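Local coordinates for putative amidohydrolase/peptidase (Burkholderia cenocepacia, PDB 4WJB), which probably hydrolyses carbon-nitrogen bonds in linear amidines or related amide substrates as a zinc-dependent member of the peptidase M20 family, at residues 86-91 and 129-134. Sequence-based numbering, arbitrary orientation.
Sequences PDAAPV and TERPVD. With SO4 (sulfate ion), chain F.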
loop_
_atom_site.group_PDB
_atom_site.type_symbol
_atom_site.label_atom_id
_atom_site.label_comp_id
_atom_site.label_asym_id
_atom_site.label_seq_id
_atom_site.Cartn_x
_atom_site.Cartn_y
_atom_site.Cartn_z
ATOM N N PRO A 86 49.021 -20.526 -28.784
ATOM C CA PRO A 86 48.498 -19.153 -28.784
ATOM C C PRO A 86 47.156 -18.989 -29.490
ATOM O O PRO A 86 46.395 -18.089 -29.131
ATOM C CB PRO A 86 49.587 -18.358 -29.523
ATOM C CG PRO A 86 50.401 -19.377 -30.252
ATOM C CD PRO A 86 50.355 -20.608 -29.404
ATOM N N ASP A 87 46.867 -19.834 -30.475
ATOM C CA ASP A 87 45.623 -19.692 -31.219
ATOM C C ASP A 87 44.495 -20.535 -30.625
ATOM O O ASP A 87 43.397 -20.582 -31.177
ATOM C CB ASP A 87 45.835 -20.042 -32.698
ATOM C CG ASP A 87 46.290 -21.473 -32.910
ATOM O OD1 ASP A 87 46.739 -22.118 -31.939
ATOM O OD2 ASP A 87 46.215 -21.947 -34.063
ATOM N N ALA A 88 44.761 -21.184 -29.495
ATOM C CA ALA A 88 43.732 -21.966 -28.808
ATOM C C ALA A 88 42.676 -21.066 -28.163
ATOM O O ALA A 88 42.981 -19.957 -27.727
ATOM C CB ALA A 88 44.364 -22.866 -27.754
ATOM N N ALA A 89 41.435 -21.545 -28.112
ATOM C CA ALA A 89 40.375 -20.829 -27.413
ATOM C C ALA A 89 40.768 -20.625 -25.954
ATOM O O ALA A 89 41.224 -21.559 -25.291
ATOM C CB ALA A 89 39.052 -21.584 -27.514
ATOM N N PRO A 90 40.615 -19.394 -25.455
ATOM C CA PRO A 90 41.088 -19.075 -24.109
ATOM C C PRO A 90 40.150 -19.543 -23.006
ATOM O O PRO A 90 38.953 -19.756 -23.233
ATOM C CB PRO A 90 41.157 -17.549 -24.126
ATOM C CG PRO A 90 40.043 -17.166 -25.045
ATOM C CD PRO A 90 40.083 -18.206 -26.143
ATOM N N VAL A 91 40.712 -19.707 -21.814
ATOM C CA VAL A 91 39.917 -19.752 -20.602
ATOM C C VAL A 91 39.856 -18.327 -20.072
ATOM O O VAL A 91 40.886 -17.660 -19.965
ATOM C CB VAL A 91 40.508 -20.704 -19.547
ATOM C CG1 VAL A 91 39.719 -20.598 -18.235
ATOM C CG2 VAL A 91 40.484 -22.133 -20.068
ATOM N N THR A 129 50.380 -23.388 -19.405
ATOM C CA THR A 129 49.073 -23.959 -19.717
ATOM C C THR A 129 48.924 -24.178 -21.217
ATOM O O THR A 129 49.577 -23.501 -22.018
ATOM C CB THR A 129 47.925 -23.060 -19.220
ATOM O OG1 THR A 129 47.972 -21.797 -19.896
ATOM C CG2 THR A 129 48.040 -22.837 -17.720
ATOM N N GLU A 130 48.081 -25.133 -21.599
ATOM C CA GLU A 130 47.830 -25.388 -23.013
ATOM C C GLU A 130 47.168 -24.184 -23.659
ATOM O O GLU A 130 47.553 -23.752 -24.749
ATOM C CB GLU A 130 46.953 -26.627 -23.207
ATOM C CG GLU A 130 47.706 -27.929 -23.094
ATOM C CD GLU A 130 48.894 -27.984 -24.036
ATOM O OE1 GLU A 130 50.031 -28.123 -23.542
ATOM O OE2 GLU A 130 48.689 -27.880 -25.267
ATOM N N ARG A 131 46.178 -23.646 -22.959
ATOM C CA ARG A 131 45.374 -22.536 -23.443
ATOM C C ARG A 131 45.776 -21.236 -22.790
ATOM O O ARG A 131 46.133 -21.216 -21.616
ATOM C CB ARG A 131 43.890 -22.794 -23.169
ATOM C CG ARG A 131 43.385 -24.015 -23.861
ATOM C CD ARG A 131 41.992 -24.392 -23.436
ATOM N NE ARG A 131 41.604 -25.588 -24.166
ATOM C CZ ARG A 131 41.158 -25.576 -25.415
ATOM N NH1 ARG A 131 41.020 -24.423 -26.063
ATOM N NH2 ARG A 131 40.839 -26.715 -26.015
ATOM N N PRO A 132 45.701 -20.137 -23.548
ATOM C CA PRO A 132 45.868 -18.824 -22.932
ATOM C C PRO A 132 44.754 -18.567 -21.923
ATOM O O PRO A 132 43.650 -19.088 -22.078
ATOM C CB PRO A 132 45.769 -17.860 -24.119
ATOM C CG PRO A 132 44.953 -18.596 -25.124
ATOM C CD PRO A 132 45.364 -20.038 -24.978
ATOM N N VAL A 133 45.058 -17.782 -20.897
ATOM C CA VAL A 133 44.072 -17.373 -19.906
ATOM C C VAL A 133 43.817 -15.872 -20.003
ATOM O O VAL A 133 44.755 -15.082 -19.929
ATOM C CB VAL A 133 44.545 -17.724 -18.478
ATOM C CG1 VAL A 133 43.523 -17.260 -17.442
ATOM C CG2 VAL A 133 44.814 -19.215 -18.362
ATOM N N ASP A 134 42.557 -15.479 -20.184
ATOM C CA ASP A 134 42.187 -14.066 -20.201
ATOM C C ASP A 134 41.610 -13.653 -18.855
ATOM O O ASP A 134 40.721 -14.314 -18.350
ATOM C CB ASP A 134 41.146 -13.774 -21.289
ATOM C CG ASP A 134 41.744 -13.696 -22.675
ATOM O OD1 ASP A 134 42.943 -13.365 -22.797
ATOM O OD2 ASP A 134 41.005 -13.964 -23.646
HETATM S S SO4 F . 40.894 -25.453 -29.423
HETATM O O1 SO4 F . 39.585 -26.031 -29.134
HETATM O O2 SO4 F . 40.731 -24.063 -29.833
HETATM O O3 SO4 F . 41.742 -25.522 -28.241
HETATM O O4 SO4 F . 41.560 -26.206 -30.485
#
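Val91 and Val133 form a parallel beta bridge where neighbouring strands 91-96 and 133-138 of the zinc-binding M20 peptidase domain begin, far from the metal site. This is the tight end. Val91 N donates to Pro132 O at 3.0 Å, and Asp134 N closes the ladder on Val91 O at 2.8 Å, with Val133 CA adding a CH contact to that same oxygen. Both valine side chains lie on one face of the sheet, against helix 403-421. Next to the bridge the Pro132 ring is wedged in, its CG 3.5 Å from Ala88 O and 4.1 Å from Pro90 CB. Asp134 OD2 reaches across to CB and CG of Pro90, 3.6 Å from each, and its carboxylate is held by salt bridges to Arg80 and Arg70.

Toward Pro86 and Asp87 the packing thins out, and the loop turns away to solvent. Between the two, the buried Arg131, extended from CG to NE, runs past Ala89; Glu423 O takes its NE. A sulfate, probably from the crystallisation liquor, accepts a bond from Ala89 N and a weak one from Arg131 NH2. Arg131 NH1 meets Ala89 O on a lone pair at 3.0 Å, the oxygen only 6° out of the guanidinium plane.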